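Local atomic coordinates of MmeI (Methylophilus methylotrophus, PDB entry 5HR4), a protein that is a DNA-binding type IIL restriction-modification enzyme that probably methylates the exocyclic amino group of adenine with S-adenosylmethionine as donor. Residues A[241-244]-A[245-249]; A[255-259]-A[260-264]. All blocks are in the same frame, centred on the assembly; numbering follows the deposited sequence.

Contact 1: residues A[241-244]-A[245-249]; sequences QKRL and KNLDE
R243 carries CG anti to its carbonyl carbon (chi1 -67°), while L247 carries CG anti to its backbone N (chi1 -171°), and these two settings bring the arginine stem and a leucine methyl together beside a type I beta turn that runs from L244 to L247. The turn is closed by one backbone hydrogen bond, L247 N to L244 O, 3.0 Å long and nearly straight at 163°. K245 and N246 occupy its two corners. The turn illustrates how the residue before it can meet its last residue side chain to side chain. CD2 of L247 rests against the methylene chain of R243, 3.8 Å from R243 CB and 4.0 Å from R243 CD, where the two side chains cross at a slant. Both also touch V235 of helix 225-235, which makes a small apolar patch at an otherwise exposed edge of the helicase spacer domain of MmeI. Beyond its apolar stem, R243 is held by polar bonds elsewhere: NE donates to T238 O and NH1 to F254 O, so one residue serves both as packing surface and as a tie to neighbouring backbone. D248, next after the turn, is the N-cap of helix 249-252, and its OD2 forms a salt bridge with K217 NZ. At the corner, the amide of N246 folds back toward the start of the turn and puts OD1 3.4 Å from L244 CB.

Contact 2: residues A[255-259]-A[260-264]; sequences PYING and KLFEE
This is a local contact inside the helicase spacer domain, where the loop following helix 249-252 runs into a short, weakly bonded helical turn, 259-262, and F262 folds back against the incoming chain. The turn is fastened by the hydrogen bond from F262 N to G259 O, three residues back, at 3.0 Å and close to straight (166°). G259 enters it with a positive phi of 70°, a backbone setting that favours glycine. One backbone bond thus closes the turn, and the F262 ring, from the last residue of that turn, packs back on I257 in the loop leading in. F262 keeps CG anti to its carbonyl carbon (chi1 -78°), which sends the ring toward I257. The CG2 methyl of I257 meets the ring obliquely, 3.9 Å from F262 CE2. Cutting F262 back to an alanine is likely to leave I257 CG2 without its aromatic neighbour and open a gap beside L236, which the ring also touches. The surroundings tie the turn to two long helices: I257 packs on F195 of helix 183-200, and L261 reaches both that helix and V424 and W427 of helix 416-440. From the same helix 183-200, R192 donates NE to L261 O and NH2 to E264 O, which satisfies backbone acceptors as the turn ends. The carbonyl of N258 approaches the phenyl group from another direction than the I257 methyl: N258 O lies in the plane of the F262 ring at its edge, 3.7 Å from F262 CD2.

In the fold
Contact 1 closes before contact 2 opens; helix 249-252, which starts at the last residue of contact 1, leads on toward contact 2, and their centres are about 17 Å apart. Both belong to the helicase spacer domain, yet they differ in depth: the 241-249 turn stands at the surface, its centre about 52 Å from that of the chain, whereas 255-264 is partly buried, centre to centre about 36 Å, where helices 183-200 and 416-440 meet it. R243 bridges the two by packing, R243 NH2 lying 3.3 Å from Y256 N. The path thus leads from an outer turn inward to the methyltransferase side, although the nearest atoms of contacts 1 and 2 are about 40 and 23 Å from the DNA.

Contact 1: residues A[241-244]-A[245-249]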
loop_
_atom_site.group_PDB
_atom_site.type_symbol
_atom_site.label_atom_id
_atom_site.label_comp_id
_atom_site.label_asym_id
_atom_site.label_seq_id
_atom_site.Cartn_x
_atom_site.Cartn_y
_atom_site.Cartn_z
ATOM N N GLN A 241 25.864 -20.274 37.418
ATOM C CA GLN A 241 26.148 -20.306 38.848
ATOM C C GLN A 241 24.918 -20.652 39.687
ATOM O O GLN A 241 25.070 -21.060 40.843
ATOM C CB GLN A 241 26.727 -18.958 39.300
ATOM N N LYS A 242 23.710 -20.500 39.142
ATOM C CA LYS A 242 22.486 -20.726 39.903
ATOM C C LYS A 242 21.733 -21.977 39.460
ATOM O O LYS A 242 20.598 -22.191 39.892
ATOM C CB LYS A 242 21.576 -19.489 39.822
ATOM C CG LYS A 242 22.224 -18.226 40.390
ATOM C CD LYS A 242 21.455 -16.952 40.066
ATOM C CE LYS A 242 22.004 -15.767 40.883
ATOM N NZ LYS A 242 21.366 -14.461 40.513
ATOM N N ARG A 243 22.332 -22.809 38.615
ATOM C CA ARG A 243 21.716 -24.073 38.241
ATOM C C ARG A 243 21.988 -25.126 39.302
ATOM O O ARG A 243 23.082 -25.190 39.869
ATOM C CB ARG A 243 22.239 -24.551 36.889
ATOM C CG ARG A 243 21.815 -23.672 35.729
ATOM C CD ARG A 243 22.664 -23.920 34.450
ATOM N NE ARG A 243 22.283 -22.986 33.401
ATOM C CZ ARG A 243 22.511 -23.148 32.102
ATOM N NH1 ARG A 243 23.135 -24.225 31.637
ATOM N NH2 ARG A 243 22.093 -22.220 31.261
ATOM N N LEU A 244 20.980 -25.951 39.574
ATOM C CA LEU A 244 21.141 -27.043 40.527
ATOM C C LEU A 244 22.364 -27.882 40.178
ATOM O O LEU A 244 22.590 -28.228 39.021
ATOM C CB LEU A 244 19.887 -27.919 40.542
ATOM C CG LEU A 244 18.623 -27.101 40.741
ATOM C CD1 LEU A 244 17.406 -27.975 40.648
ATOM C CD2 LEU A 244 18.709 -26.428 42.091
ATOM N N LYS A 245 23.160 -28.205 41.192
ATOM C CA LYS A 245 24.361 -28.995 40.957
ATOM C C LYS A 245 24.069 -30.338 40.292
ATOM O O LYS A 245 24.974 -30.928 39.702
ATOM C CB LYS A 245 25.109 -29.233 42.272
ATOM C CG LYS A 245 25.388 -27.974 43.082
ATOM C CD LYS A 245 26.040 -28.337 44.400
ATOM C CE LYS A 245 26.558 -27.108 45.131
ATOM N NZ LYS A 245 25.506 -26.436 45.960
ATOM N N ASN A 246 22.847 -30.853 40.378
ATOM C CA ASN A 246 22.554 -32.157 39.800
ATOM C C ASN A 246 21.738 -32.046 38.526
ATOM O O ASN A 246 21.178 -33.050 38.076
ATOM C CB ASN A 246 21.809 -33.031 40.806
ATOM C CG ASN A 246 20.426 -32.505 41.091
ATOM O OD1 ASN A 246 20.184 -31.303 40.963
ATOM N ND2 ASN A 246 19.506 -33.387 41.472
ATOM N N LEU A 247 21.636 -30.848 37.960
ATOM C CA LEU A 247 20.838 -30.630 36.762
ATOM C C LEU A 247 21.212 -31.612 35.655
ATOM O O LEU A 247 22.382 -31.935 35.459
ATOM C CB LEU A 247 21.020 -29.192 36.280
ATOM C CG LEU A 247 20.103 -28.716 35.154
ATOM C CD1 LEU A 247 18.612 -28.913 35.499
ATOM C CD2 LEU A 247 20.421 -27.254 34.852
ATOM N N ASP A 248 20.188 -32.111 34.958
ATOM C CA ASP A 248 20.361 -33.058 33.858
ATOM C C ASP A 248 21.472 -32.602 32.924
ATOM O O ASP A 248 21.481 -31.456 32.470
ATOM C CB ASP A 248 19.034 -33.193 33.089
ATOM C CG ASP A 248 19.080 -34.254 31.983
ATOM O OD1 ASP A 248 19.922 -34.155 31.064
ATOM O OD2 ASP A 248 18.255 -35.188 32.021
ATOM N N GLU A 249 22.416 -33.504 32.646
ATOM C CA GLU A 249 23.559 -33.126 31.816
ATOM C C GLU A 249 23.102 -32.554 30.486
ATOM O O GLU A 249 23.610 -31.525 30.029
ATOM C CB GLU A 249 24.476 -34.320 31.588
ATOM C CG GLU A 249 25.438 -34.531 32.720
ATOM C CD GLU A 249 26.073 -35.898 32.670
ATOM O OE1 GLU A 249 25.888 -36.592 31.644
ATOM O OE2 GLU A 249 26.740 -36.279 33.658
#

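Contact 2: residues A[255-259]-A[260-264]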
loop_
_atom_site.group_PDB
_atom_site.type_symbol
_atom_site.label_atom_id
_atom_site.label_comp_id
_atom_site.label_asym_id
_atom_site.label_seq_id
_atom_site.Cartn_x
_atom_site.Cartn_y
_atom_site.Cartn_z
ATOM N N PRO A 255 23.231 -22.823 26.961
ATOM C CA PRO A 255 23.820 -21.628 27.577
ATOM C C PRO A 255 22.761 -20.803 28.277
ATOM O O PRO A 255 21.564 -20.944 28.027
ATOM C CB PRO A 255 24.393 -20.868 26.377
ATOM C CG PRO A 255 23.416 -21.231 25.237
ATOM C CD PRO A 255 23.013 -22.661 25.504
ATOM N N TYR A 256 23.229 -19.902 29.128
ATOM C CA TYR A 256 22.390 -18.838 29.671
ATOM C C TYR A 256 22.159 -17.755 28.610
ATOM O O TYR A 256 23.114 -17.268 27.984
ATOM C CB TYR A 256 23.064 -18.276 30.930
ATOM C CG TYR A 256 22.531 -16.965 31.475
ATOM C CD1 TYR A 256 21.239 -16.864 31.995
ATOM C CD2 TYR A 256 23.341 -15.827 31.511
ATOM C CE1 TYR A 256 20.761 -15.650 32.507
ATOM C CE2 TYR A 256 22.874 -14.616 32.017
ATOM C CZ TYR A 256 21.587 -14.526 32.519
ATOM O OH TYR A 256 21.131 -13.304 33.019
ATOM N N ILE A 257 20.890 -17.386 28.387
ATOM C CA ILE A 257 20.525 -16.442 27.329
ATOM C C ILE A 257 19.944 -15.136 27.898
ATOM O O ILE A 257 20.348 -14.039 27.498
ATOM C CB ILE A 257 19.551 -17.094 26.323
ATOM C CG1 ILE A 257 20.160 -18.374 25.760
ATOM C CG2 ILE A 257 19.241 -16.147 25.186
ATOM C CD1 ILE A 257 21.190 -18.084 24.676
ATOM N N ASN A 258 18.945 -15.240 28.773
ATOM C CA ASN A 258 18.371 -14.126 29.564
ATOM C C ASN A 258 17.709 -13.127 28.629
ATOM O O ASN A 258 17.004 -13.521 27.687
ATOM C CB ASN A 258 19.396 -13.497 30.420
ATOM C CG ASN A 258 18.809 -12.489 31.403
ATOM O OD1 ASN A 258 19.559 -11.673 31.955
ATOM N ND2 ASN A 258 17.467 -12.546 31.646
ATOM N N GLY A 259 17.889 -11.827 28.874
ATOM C CA GLY A 259 17.212 -10.862 28.030
ATOM C C GLY A 259 15.711 -10.857 28.258
ATOM O O GLY A 259 15.171 -11.852 28.746
ATOM N N LYS A 260 15.024 -9.759 27.903
ATOM C CA LYS A 260 13.557 -9.700 27.932
ATOM C C LYS A 260 12.888 -10.922 27.299
ATOM O O LYS A 260 11.700 -11.166 27.530
ATOM C CB LYS A 260 13.095 -8.426 27.213
ATOM C CG LYS A 260 11.654 -7.998 27.490
ATOM C CD LYS A 260 11.248 -6.880 26.533
ATOM C CE LYS A 260 9.738 -6.694 26.509
ATOM N NZ LYS A 260 9.296 -5.720 25.469
ATOM N N LEU A 261 13.621 -11.697 26.512
ATOM C CA LEU A 261 13.037 -12.821 25.795
ATOM C C LEU A 261 12.772 -14.004 26.700
ATOM O O LEU A 261 11.846 -14.765 26.425
ATOM C CB LEU A 261 13.949 -13.244 24.635
ATOM C CG LEU A 261 13.675 -14.532 23.838
ATOM C CD1 LEU A 261 12.305 -14.513 23.186
ATOM C CD2 LEU A 261 14.751 -14.760 22.785
ATOM N N PHE A 262 13.533 -14.189 27.780
ATOM C CA PHE A 262 13.374 -15.406 28.578
ATOM C C PHE A 262 12.987 -15.146 30.035
ATOM O O PHE A 262 12.947 -16.095 30.846
ATOM C CB PHE A 262 14.649 -16.254 28.486
ATOM C CG PHE A 262 14.743 -17.016 27.201
ATOM C CD1 PHE A 262 14.019 -18.185 27.027
ATOM C CD2 PHE A 262 15.499 -16.532 26.137
ATOM C CE1 PHE A 262 14.067 -18.887 25.816
ATOM C CE2 PHE A 262 15.548 -17.224 24.926
ATOM C CZ PHE A 262 14.825 -18.406 24.765
ATOM N N GLU A 263 12.655 -13.897 30.379
ATOM C CA GLU A 263 12.502 -13.542 31.779
ATOM C C GLU A 263 11.167 -13.992 32.343
ATOM O O GLU A 263 11.079 -14.292 33.539
ATOM C CB GLU A 263 12.674 -12.038 31.954
ATOM C CG GLU A 263 11.529 -11.184 31.496
ATOM C CD GLU A 263 11.818 -9.715 31.775
ATOM O OE1 GLU A 263 12.849 -9.454 32.440
ATOM O OE2 GLU A 263 11.041 -8.832 31.333
ATOM N N GLU A 264 10.118 -14.072 31.502
ATOM C CA GLU A 264 8.795 -14.325 32.046
ATOM C C GLU A 264 8.510 -15.818 32.098
ATOM O O GLU A 264 8.626 -16.500 31.080
ATOM C CB GLU A 264 7.726 -13.641 31.219
ATOM C CG GLU A 264 6.343 -13.879 31.763
ATOM C CD GLU A 264 5.254 -13.295 30.887
ATOM O OE1 GLU A 264 5.592 -12.796 29.790
ATOM O OE2 GLU A 264 4.063 -13.335 31.295
#